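Local coordinates for protein putative phophotriesterase (Proteus mirabilis, PDB 3RHG) that binds two zinc ions at the mouth of an amidohydrolase-type (beta/alpha)8-barrel and, as a member of the phosphotriesterase family, probably hydrolyses ester bonds, at residues 21-26 against 292-297; 31-36 against 67-72; 43-48 against 56-61; 78-83 against 300-305. All coordinates share one frame; numbering follows the deposited sequence. Where two conformers were deposited one is given.

Interaction 1 (21-26 against 292-297). With ZN (zinc ion), chain B; BEZ (benzoic acid), chain D.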
# COMPACT_ATOMS: atom_id res chain seq x y z
N LEU A 21 9.01 6.70 -19.63
CA LEU A 21 8.49 7.18 -18.33
C LEU A 21 8.79 8.67 -18.27
O LEU A 21 9.95 9.08 -18.19
CB LEU A 21 9.18 6.47 -17.19
CG LEU A 21 8.91 4.96 -17.06
CD1 LEU A 21 9.82 4.34 -15.96
CD2 LEU A 21 7.43 4.75 -16.75
N PRO A 22 7.74 9.50 -18.31
CA PRO A 22 7.90 10.96 -18.45
C PRO A 22 8.16 11.73 -17.17
O PRO A 22 8.40 12.95 -17.23
CB PRO A 22 6.57 11.40 -19.09
CG PRO A 22 5.57 10.41 -18.51
CD PRO A 22 6.33 9.08 -18.45
N HIS A 23 8.06 11.09 -16.01
CA HIS A 23 8.30 11.86 -14.78
C HIS A 23 8.88 10.98 -13.68
O HIS A 23 8.14 10.28 -12.98
CB HIS A 23 7.02 12.55 -14.25
CG HIS A 23 7.26 13.45 -13.06
ND1 HIS A 23 7.10 14.82 -13.10
CD2 HIS A 23 7.67 13.15 -11.80
CE1 HIS A 23 7.39 15.33 -11.91
NE2 HIS A 23 7.74 14.34 -11.10
N GLU A 24 10.21 11.02 -13.54
CA GLU A 24 10.91 10.21 -12.54
C GLU A 24 12.03 11.06 -11.96
O GLU A 24 12.32 12.13 -12.49
CB GLU A 24 11.51 8.94 -13.21
CG GLU A 24 10.50 8.10 -13.94
CD GLU A 24 9.48 7.48 -13.01
OE1 GLU A 24 9.72 7.40 -11.77
OE2 GLU A 24 8.42 7.07 -13.52
N HIS A 25 12.65 10.59 -10.89
CA HIS A 25 13.90 11.20 -10.43
C HIS A 25 14.95 10.13 -10.31
O HIS A 25 14.81 9.23 -9.50
CB HIS A 25 13.71 11.97 -9.11
CG HIS A 25 12.63 13.00 -9.22
ND1 HIS A 25 12.88 14.28 -9.67
CD2 HIS A 25 11.29 12.91 -9.06
CE1 HIS A 25 11.74 14.96 -9.73
NE2 HIS A 25 10.76 14.15 -9.35
N LEU A 26 15.97 10.22 -11.16
CA LEU A 26 17.11 9.30 -11.05
C LEU A 26 18.07 9.75 -9.95
O LEU A 26 18.46 8.95 -9.11
CB LEU A 26 17.86 9.16 -12.37
CG LEU A 26 17.18 8.21 -13.37
CD1 LEU A 26 15.77 8.73 -13.72
CD2 LEU A 26 18.03 8.01 -14.64
N SER A 292 3.41 7.73 -14.85
CA SER A 292 4.77 7.53 -14.38
C SER A 292 4.73 7.16 -12.88
O SER A 292 3.63 7.03 -12.30
CB SER A 292 5.62 8.79 -14.65
OG SER A 292 6.89 8.45 -15.23
N HIS A 293 5.91 6.97 -12.27
CA HIS A 293 6.02 6.53 -10.87
C HIS A 293 6.45 7.65 -9.91
O HIS A 293 6.23 7.54 -8.71
CB HIS A 293 7.12 5.45 -10.74
CG HIS A 293 6.96 4.29 -11.67
ND1 HIS A 293 7.50 4.28 -12.94
CD2 HIS A 293 6.37 3.07 -11.50
CE1 HIS A 293 7.24 3.12 -13.52
NE2 HIS A 293 6.56 2.37 -12.67
N ASP A 294 7.14 8.66 -10.43
CA ASP A 294 7.75 9.69 -9.58
C ASP A 294 8.65 9.11 -8.51
O ASP A 294 8.61 9.57 -7.36
CB ASP A 294 6.68 10.62 -8.95
CG ASP A 294 7.28 11.92 -8.43
OD1 ASP A 294 8.35 12.32 -8.95
OD2 ASP A 294 6.69 12.53 -7.49
N VAL A 295 9.46 8.12 -8.86
CA VAL A 295 10.48 7.63 -7.92
C VAL A 295 11.29 8.84 -7.45
O VAL A 295 11.84 9.57 -8.27
CB VAL A 295 11.40 6.57 -8.54
CG1 VAL A 295 12.61 6.28 -7.62
CG2 VAL A 295 10.61 5.29 -8.83
N PHE A 296 11.36 9.07 -6.13
CA PHE A 296 12.11 10.22 -5.63
C PHE A 296 12.66 9.99 -4.24
O PHE A 296 13.28 10.89 -3.67
CB PHE A 296 11.26 11.50 -5.69
CG PHE A 296 10.27 11.68 -4.54
CD1 PHE A 296 10.55 12.58 -3.51
CD2 PHE A 296 9.05 11.00 -4.53
CE1 PHE A 296 9.65 12.77 -2.44
CE2 PHE A 296 8.12 11.17 -3.47
CZ PHE A 296 8.41 12.08 -2.44
N LEU A 297 12.43 8.78 -3.72
CA LEU A 297 12.87 8.34 -2.39
C LEU A 297 13.45 6.96 -2.52
O LEU A 297 13.00 6.18 -3.36
CB LEU A 297 11.68 8.29 -1.43
CG LEU A 297 10.95 9.59 -1.09
CD1 LEU A 297 9.58 9.33 -0.44
CD2 LEU A 297 11.83 10.54 -0.20
ZN ZN B . 8.82 14.60 -9.36
C BEZ D . 4.00 16.53 -2.80
O1 BEZ D . 3.54 17.52 -3.41
O2 BEZ D . 4.29 16.64 -1.58
C1 BEZ D . 4.22 15.23 -3.49
C2 BEZ D . 4.05 15.11 -4.87
C3 BEZ D . 4.27 13.89 -5.50
C4 BEZ D . 4.64 12.78 -4.76
C5 BEZ D . 4.79 12.89 -3.38
C6 BEZ D . 4.59 14.12 -2.74
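H23 and H25 meet D294 at a zinc ion in a buried, metal-bridged contact that joins the C-terminal ends of the first and last strands, 19-24 and 289-291, of the (beta/alpha)8-barrel. The His-X-His pair after strand 1 and the aspartate after strand 8 are hallmark metal ligands of the amidohydrolase superfamily. Zinc lies 2.1 Å from H23 NE2 and 2.0 Å from H25 NE2. D294 OD1 binds it at 2.4 Å, near the planes of both imidazoles and at their edges. E166 also ligates this zinc and bridges to the second one, while N197 and T96 hold ND1 of H23 and of H25. Between the two histidines, E24 bends at its second side-chain torsion (chi2 -66°) and lays its carboxylate against 292-295. Its OE2 takes three bonds: from S292 OG at 2.7 Å, from H293 N at 2.8 Å on the syn side, and from H293 ND1 above the carboxylate plane. Such a grip probably favours a charged glutamate. OE1 receives V295 N nearly along its C-O axis. S292 OG also accepts from H23 N (3.0 Å), so the serine couples a metal ligand's backbone to E24; H293 NE2 pairs with V312 N. Beyond the metal the same loop lines the ligand pocket, where D294 OD2 lies 3.4 Å from C3 of benzoic acid and F296 CE2 lies 3.7 Å from its C5.

Interaction 2 (31-36 against 67-72)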
# COMPACT_ATOMS: atom_id res chain seq x y z
N SER A 31 18.38 16.38 1.14
CA SER A 31 19.10 16.45 2.42
C SER A 31 18.91 17.73 3.22
O SER A 31 19.16 17.74 4.42
CB SER A 31 20.60 16.28 2.17
OG SER A 31 20.90 14.94 1.90
N GLY A 32 18.48 18.80 2.56
CA GLY A 32 18.31 20.08 3.24
C GLY A 32 16.96 20.24 3.92
O GLY A 32 16.71 21.26 4.59
N VAL A 33 16.09 19.24 3.76
CA VAL A 33 14.73 19.29 4.28
C VAL A 33 14.30 17.99 4.99
O VAL A 33 13.12 17.63 4.97
CB VAL A 33 13.70 19.61 3.16
CG1 VAL A 33 13.85 21.07 2.69
CG2 VAL A 33 13.84 18.62 1.97
N VAL A 34 15.24 17.30 5.63
CA VAL A 34 14.87 16.15 6.45
C VAL A 34 14.00 16.65 7.60
O VAL A 34 14.37 17.58 8.31
CB VAL A 34 16.11 15.38 6.97
CG1 VAL A 34 15.69 14.23 7.88
CG2 VAL A 34 16.97 14.88 5.80
N ASP A 35 12.83 16.06 7.77
CA ASP A 35 11.88 16.48 8.79
C ASP A 35 12.17 15.77 10.10
O ASP A 35 12.73 14.66 10.10
CB ASP A 35 10.45 16.18 8.31
CG ASP A 35 9.96 17.19 7.28
OD1 ASP A 35 10.49 18.32 7.29
OD2 ASP A 35 9.07 16.84 6.48
N GLU A 36 11.82 16.40 11.21
CA GLU A 36 11.88 15.72 12.50
C GLU A 36 10.87 14.57 12.52
O GLU A 36 9.83 14.65 11.86
CB GLU A 36 11.57 16.69 13.65
CG GLU A 36 12.53 17.87 13.75
CD GLU A 36 13.98 17.44 13.89
OE1 GLU A 36 14.25 16.37 14.49
OE2 GLU A 36 14.86 18.17 13.40
N ASP A 67 18.77 8.83 5.16
CA ASP A 67 19.23 8.05 4.01
C ASP A 67 18.21 8.07 2.88
O ASP A 67 18.56 8.08 1.69
CB ASP A 67 19.51 6.60 4.42
CG ASP A 67 20.04 5.76 3.28
OD1 ASP A 67 21.06 6.16 2.65
OD2 ASP A 67 19.45 4.69 3.00
N ASN A 68 16.92 8.07 3.25
CA ASN A 68 15.84 8.07 2.26
C ASN A 68 15.86 9.32 1.39
O ASN A 68 15.45 9.29 0.21
CB ASN A 68 14.49 7.98 3.00
CG ASN A 68 13.37 7.49 2.14
OD1 ASN A 68 13.57 6.70 1.20
ND2 ASN A 68 12.16 7.91 2.48
N MET A 69 16.38 10.39 1.99
CA MET A 69 16.38 11.74 1.43
C MET A 69 17.72 12.12 0.79
O MET A 69 17.85 13.20 0.22
CB MET A 69 16.10 12.74 2.58
CG MET A 69 14.81 12.46 3.34
SD MET A 69 13.39 12.86 2.32
CE MET A 69 13.20 14.59 2.74
N ASP A 70 18.70 11.23 0.90
CA ASP A 70 20.08 11.54 0.52
C ASP A 70 20.31 11.26 -0.95
O ASP A 70 19.42 10.72 -1.63
CB ASP A 70 21.03 10.69 1.38
CG ASP A 70 22.43 11.29 1.51
OD1 ASP A 70 22.75 12.35 0.93
OD2 ASP A 70 23.22 10.67 2.25
N LYS A 71 21.48 11.65 -1.45
CA LYS A 71 21.86 11.38 -2.85
C LYS A 71 21.74 9.90 -3.22
O LYS A 71 21.87 9.00 -2.36
CB LYS A 71 23.24 11.95 -3.18
CG LYS A 71 24.32 11.57 -2.20
CD LYS A 71 25.58 12.44 -2.37
CE LYS A 71 26.36 12.08 -3.61
NZ LYS A 71 27.77 12.62 -3.54
N LYS A 72 21.48 9.64 -4.50
CA LYS A 72 21.21 8.30 -4.98
C LYS A 72 22.47 7.73 -5.65
O LYS A 72 22.93 8.27 -6.66
CB LYS A 72 20.03 8.32 -5.98
CG LYS A 72 18.79 9.10 -5.47
CD LYS A 72 18.25 8.47 -4.18
CE LYS A 72 17.01 9.20 -3.65
NZ LYS A 72 17.29 10.64 -3.37
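M69 sets off beside its backbone N (chi1 -56°) and bends twice more, at chi2 and chi3, which curls its methyl toward V33 and leaves its CB and CG to V34. CE ends 3.8 Å from V33 O and 4.2 Å from V33 CG2, the two side chains crossing at about a right angle. V34 presents a single branch: CG2 sits 4.0 Å from M69 CB and a little farther from CG. The buried thioether is thus framed by one valine at its end and another at its root, and L30 and L297 add to its surroundings. Both segments belong to the long first beta-alpha loop of the (beta/alpha)8-barrel, between strand 19-24 and helix 74-86, and the short helix 66-69 carries M69. D35 also makes a backbone bond to Y63, a residue of the benzoic acid pocket. Nearer the solvent, S31 OG comes to 3.3 Å from D70 OD1, while S31 OG is hydrogen-bonded to D29. D70 OD1 takes a weak bond from the next residue's backbone, K71 N. K72 folds back so that its NZ donates to D70 O at 2.8 Å, and it bonds N28 O as well.

Interaction 3 (43-48 against 56-61)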
# COMPACT_ATOMS: atom_id res chain seq x y z
N HIS A 43 11.16 7.79 15.39
CA HIS A 43 12.52 8.06 15.87
C HIS A 43 13.51 7.00 15.43
O HIS A 43 14.67 7.30 15.12
CB HIS A 43 12.54 8.19 17.39
CG HIS A 43 12.36 6.89 18.11
ND1 HIS A 43 11.12 6.35 18.38
CD2 HIS A 43 13.26 6.02 18.63
CE1 HIS A 43 11.27 5.20 19.03
NE2 HIS A 43 12.56 4.98 19.19
N VAL A 44 13.04 5.75 15.39
CA VAL A 44 13.91 4.63 15.01
C VAL A 44 14.31 4.65 13.54
O VAL A 44 15.29 4.01 13.15
CB VAL A 44 13.30 3.24 15.35
CG1 VAL A 44 12.81 3.19 16.80
CG2 VAL A 44 12.18 2.88 14.37
N LEU A 45 13.56 5.40 12.72
CA LEU A 45 13.80 5.44 11.27
C LEU A 45 14.91 6.41 10.91
O LEU A 45 15.54 6.29 9.85
CB LEU A 45 12.54 5.88 10.52
CG LEU A 45 11.27 5.04 10.72
CD1 LEU A 45 10.08 5.70 10.03
CD2 LEU A 45 11.46 3.59 10.23
N VAL A 46 15.12 7.40 11.77
CA VAL A 46 15.87 8.59 11.39
C VAL A 46 17.27 8.29 10.87
O VAL A 46 17.68 8.83 9.82
CB VAL A 46 15.90 9.60 12.56
CG1 VAL A 46 16.88 10.74 12.27
CG2 VAL A 46 14.49 10.15 12.80
N ASP A 47 17.99 7.43 11.59
CA ASP A 47 19.39 7.17 11.28
C ASP A 47 19.63 5.84 10.59
O ASP A 47 20.78 5.42 10.45
CB ASP A 47 20.24 7.24 12.55
CG ASP A 47 20.36 8.65 13.09
OD1 ASP A 47 20.42 9.60 12.28
OD2 ASP A 47 20.38 8.81 14.33
N LYS A 48 18.56 5.17 10.17
CA LYS A 48 18.69 3.87 9.52
C LYS A 48 18.87 4.00 8.02
O LYS A 48 18.38 4.95 7.41
CB LYS A 48 17.50 2.97 9.84
CG LYS A 48 17.53 2.37 11.25
CD LYS A 48 16.40 1.37 11.45
CE LYS A 48 16.61 0.57 12.72
NZ LYS A 48 17.13 1.43 13.84
N TRP A 56 7.65 -0.64 6.75
CA TRP A 56 6.51 -0.53 7.67
C TRP A 56 6.39 0.91 8.17
O TRP A 56 5.27 1.43 8.35
CB TRP A 56 6.64 -1.51 8.85
CG TRP A 56 7.87 -1.28 9.73
CD1 TRP A 56 9.06 -1.94 9.67
CD2 TRP A 56 7.99 -0.33 10.81
NE1 TRP A 56 9.93 -1.45 10.63
CE2 TRP A 56 9.29 -0.47 11.34
CE3 TRP A 56 7.12 0.61 11.38
CZ2 TRP A 56 9.75 0.30 12.41
CZ3 TRP A 56 7.58 1.38 12.45
CH2 TRP A 56 8.89 1.22 12.94
N GLY A 57 7.53 1.56 8.39
CA GLY A 57 7.56 2.90 8.96
C GLY A 57 7.70 4.01 7.93
O GLY A 57 7.10 5.08 8.07
N LEU A 58 8.53 3.77 6.91
CA LEU A 58 8.79 4.79 5.90
C LEU A 58 7.52 5.11 5.11
O LEU A 58 7.38 6.20 4.56
CB LEU A 58 9.89 4.34 4.94
CG LEU A 58 11.30 4.25 5.55
CD1 LEU A 58 12.29 3.67 4.54
CD2 LEU A 58 11.77 5.61 6.08
N LYS A 59 6.58 4.17 5.05
CA LYS A 59 5.32 4.39 4.36
C LYS A 59 4.41 5.39 5.06
O LYS A 59 3.39 5.81 4.49
CB LYS A 59 4.57 3.07 4.13
CG LYS A 59 5.08 2.28 2.93
CD LYS A 59 4.23 1.04 2.67
CE LYS A 59 4.82 0.22 1.53
NZ LYS A 59 5.02 1.02 0.28
N TYR A 60 4.79 5.79 6.29
CA TYR A 60 4.02 6.77 7.08
C TYR A 60 4.82 8.01 7.47
O TYR A 60 4.26 9.05 7.76
CB TYR A 60 3.29 6.09 8.29
CG TYR A 60 2.29 5.15 7.72
CD1 TYR A 60 1.03 5.60 7.29
CD2 TYR A 60 2.65 3.84 7.42
CE1 TYR A 60 0.13 4.74 6.67
CE2 TYR A 60 1.75 2.98 6.79
CZ TYR A 60 0.51 3.44 6.41
OH TYR A 60 -0.34 2.59 5.75
N ASP A 61 6.15 7.90 7.43
CA ASP A 61 7.00 9.04 7.75
C ASP A 61 8.27 8.97 6.90
O ASP A 61 9.37 8.71 7.40
CB ASP A 61 7.31 9.06 9.25
CG ASP A 61 7.80 10.41 9.73
OD1 ASP A 61 8.08 11.28 8.88
OD2 ASP A 61 7.93 10.59 10.96
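The carbonyl oxygen of G57, against which L45 sets its CD1 at 3.6 Å, accepts two backbone bonds, from Y60 N at 3.0 Å and from D61 N at 3.0 Å. These bonds turn the chain after G57, and the leucine methyl rests on the turn they make. L45 carries the contact: chi2 173° extends CD1 toward G57, and the CD2 branch also meets the other segment. CD1 also reaches L58 CD2 at 4.3 Å and approaches D61, while CD2 lies over the bare CA of G57 at 4.2 Å and comes near W56 CZ2. W56 CG stands between its backbone N and carbonyl carbon, the crowded position (chi1 62°), which swings the six-membered ring toward V44. There V44 CG2 meets CH2 at 4.0 Å, at the edge of the ring and near its plane. Within 43-48 a type I turn runs from L45 to K48, and K48 NZ donates to V44 O at 3.2 Å. D61 OD2 is bonded by S42 and F38, while W56 and Y60 pack on N307 and V270 of the second subunit. Far from the metals, this is apolar packing of a turn on a short helix within the long first beta-alpha loop of the (beta/alpha)8-barrel.

Interaction 4 (78-83 against 300-305)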
# COMPACT_ATOMS: atom_id res chain seq x y z
N ILE A 78 21.30 2.31 -11.50
CA ILE A 78 21.46 1.40 -12.64
C ILE A 78 20.77 0.07 -12.36
O ILE A 78 20.09 -0.48 -13.23
CB ILE A 78 22.94 1.19 -12.99
CG1 ILE A 78 23.49 2.46 -13.65
CG2 ILE A 78 23.11 -0.02 -13.90
CD1 ILE A 78 24.98 2.44 -13.88
N PHE A 79 20.92 -0.46 -11.14
CA PHE A 79 20.26 -1.70 -10.80
C PHE A 79 18.74 -1.57 -10.98
O PHE A 79 18.08 -2.43 -11.55
CB PHE A 79 20.59 -2.08 -9.35
CG PHE A 79 20.06 -3.42 -8.95
CD1 PHE A 79 20.73 -4.58 -9.31
CD2 PHE A 79 18.88 -3.52 -8.22
CE1 PHE A 79 20.24 -5.82 -8.94
CE2 PHE A 79 18.39 -4.77 -7.84
CZ PHE A 79 19.07 -5.91 -8.21
N GLU A 80 18.18 -0.46 -10.52
CA GLU A 80 16.74 -0.24 -10.62
C GLU A 80 16.29 -0.01 -12.06
O GLU A 80 15.22 -0.46 -12.47
CB GLU A 80 16.33 0.93 -9.74
CG GLU A 80 16.39 0.57 -8.26
CD GLU A 80 15.29 -0.42 -7.87
OE1 GLU A 80 14.12 -0.17 -8.26
OE2 GLU A 80 15.59 -1.42 -7.18
N LEU A 81 17.13 0.68 -12.83
CA LEU A 81 16.81 0.95 -14.22
C LEU A 81 16.78 -0.33 -15.03
O LEU A 81 16.06 -0.44 -16.02
CB LEU A 81 17.83 1.91 -14.81
CG LEU A 81 17.64 3.38 -14.49
CD1 LEU A 81 18.85 4.16 -14.98
CD2 LEU A 81 16.33 3.91 -15.14
N ASN A 82 17.58 -1.31 -14.63
CA ASN A 82 17.61 -2.56 -15.38
C ASN A 82 16.26 -3.26 -15.37
O ASN A 82 15.90 -3.94 -16.34
CB ASN A 82 18.76 -3.47 -14.91
CG ASN A 82 20.13 -2.95 -15.36
OD1 ASN A 82 20.22 -2.18 -16.32
ND2 ASN A 82 21.18 -3.37 -14.67
N ASN A 83 15.48 -3.07 -14.31
CA ASN A 83 14.12 -3.59 -14.25
C ASN A 83 13.24 -3.01 -15.36
O ASN A 83 12.42 -3.70 -15.96
CB ASN A 83 13.48 -3.33 -12.88
CG ASN A 83 14.17 -4.11 -11.77
OD1 ASN A 83 14.57 -5.26 -11.97
ND2 ASN A 83 14.33 -3.48 -10.60
N MET A 300 11.24 3.83 -2.58
CA MET A 300 10.45 3.46 -3.75
C MET A 300 11.14 2.45 -4.66
O MET A 300 10.51 1.84 -5.54
CB MET A 300 10.05 4.70 -4.55
CG MET A 300 9.22 5.66 -3.72
SD MET A 300 8.78 7.18 -4.56
CE MET A 300 7.72 6.57 -5.91
N TRP A 301 12.44 2.26 -4.47
CA TRP A 301 13.17 1.28 -5.27
C TRP A 301 12.64 -0.13 -5.01
O TRP A 301 12.36 -0.48 -3.85
CB TRP A 301 14.65 1.33 -4.90
CG TRP A 301 15.35 2.56 -5.34
CD1 TRP A 301 14.98 3.43 -6.34
CD2 TRP A 301 16.61 3.02 -4.85
NE1 TRP A 301 15.93 4.42 -6.48
CE2 TRP A 301 16.93 4.20 -5.57
CE3 TRP A 301 17.47 2.58 -3.85
CZ2 TRP A 301 18.10 4.92 -5.32
CZ3 TRP A 301 18.63 3.29 -3.61
CH2 TRP A 301 18.94 4.45 -4.34
N ALA A 302 12.51 -0.94 -6.06
CA ALA A 302 12.08 -2.34 -5.90
C ALA A 302 12.99 -3.16 -4.98
O ALA A 302 12.51 -4.03 -4.24
CB ALA A 302 11.94 -3.02 -7.26
N LYS A 303 14.30 -2.91 -5.02
CA LYS A 303 15.25 -3.63 -4.16
C LYS A 303 14.95 -3.40 -2.67
O LYS A 303 15.36 -4.18 -1.80
CB LYS A 303 16.70 -3.22 -4.50
CG LYS A 303 17.02 -1.75 -4.20
CD LYS A 303 18.23 -1.25 -5.00
CE LYS A 303 19.52 -1.49 -4.25
NZ LYS A 303 19.67 -2.91 -3.84
N ASN A 304 14.23 -2.32 -2.39
CA ASN A 304 13.83 -2.02 -1.02
C ASN A 304 12.40 -2.42 -0.70
O ASN A 304 11.90 -2.13 0.39
CB ASN A 304 14.09 -0.56 -0.67
CG ASN A 304 15.57 -0.24 -0.59
OD1 ASN A 304 16.37 -1.07 -0.13
ND2 ASN A 304 15.96 0.94 -1.07
N GLY A 305 11.74 -3.10 -1.65
CA GLY A 305 10.34 -3.50 -1.47
C GLY A 305 9.33 -2.48 -1.98
O GLY A 305 8.11 -2.64 -1.78
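Two hydrogen bonds from successive backbone N-H groups grip the carboxylate of E80, one on each oxygen. A302 N donates to OE1 at 2.8 Å, coming from above the carboxylate plane; K303 N donates to OE2 at 2.9 Å on the syn side, in the straighter of the two bonds. Both donors stand at the start of the 3-10 segment 302-304, whose own bonds run from N304 N to W301 O and from G305 N to A302 O. The glutamate therefore serves N-H groups that lie too early in the turn to be used by those bonds, and its negative charge is probably eased by them. A bend at chi2 (-70°) turns the carboxylate toward the loop. The two bonds to E80 join helix 74-86, the first of the (beta/alpha)8-barrel, to the loop that follows its last strand, 289-291, a link across the seam where the barrel closes. Among ring contacts, E80 CG makes a CH-pi interaction with W301: it lies 3.9 Å from the centroid of the five-membered ring, over its face and 24° off the normal. Indole and carboxylate planes differ by just 20°. Looser van der Waals contacts complete the interface. F79 CD2 lies 4.0 Å from K303 CD, the side chains slanting past each other, and A302 CB approaches N83 ND2 at 4.1 Å. The lysine chain passes E80 with CG 3.3 Å from OE2, yet NZ stays 5.5 Å from that oxygen, too far to pair. K303 also touches D76, and D53 of the second subunit packs against it.

In the fold
From the N terminus, strand 19-24 opens interaction 1 and the chain enters the long first beta-alpha loop. There 31-36 opens interaction 2, inside which 43-48 and 56-61 form interaction 3, the shortest loop of the four, before 67-72 closes interaction 2. Helix 74-86 opens interaction 4. More than 200 residues later the loop that follows the last barrel strand supplies both remaining partners: 292-297 closes interaction 1, which encloses interactions 2 and 3, and 300-305 closes interaction 4, crossing interaction 1. Interactions 1 and 4 thus join the first and last beta-alpha units of the barrel. L297 packs on M69 of interaction 2, and K72 touches W301 of interaction 4. Interactions 3 and 4 both reach the second subunit.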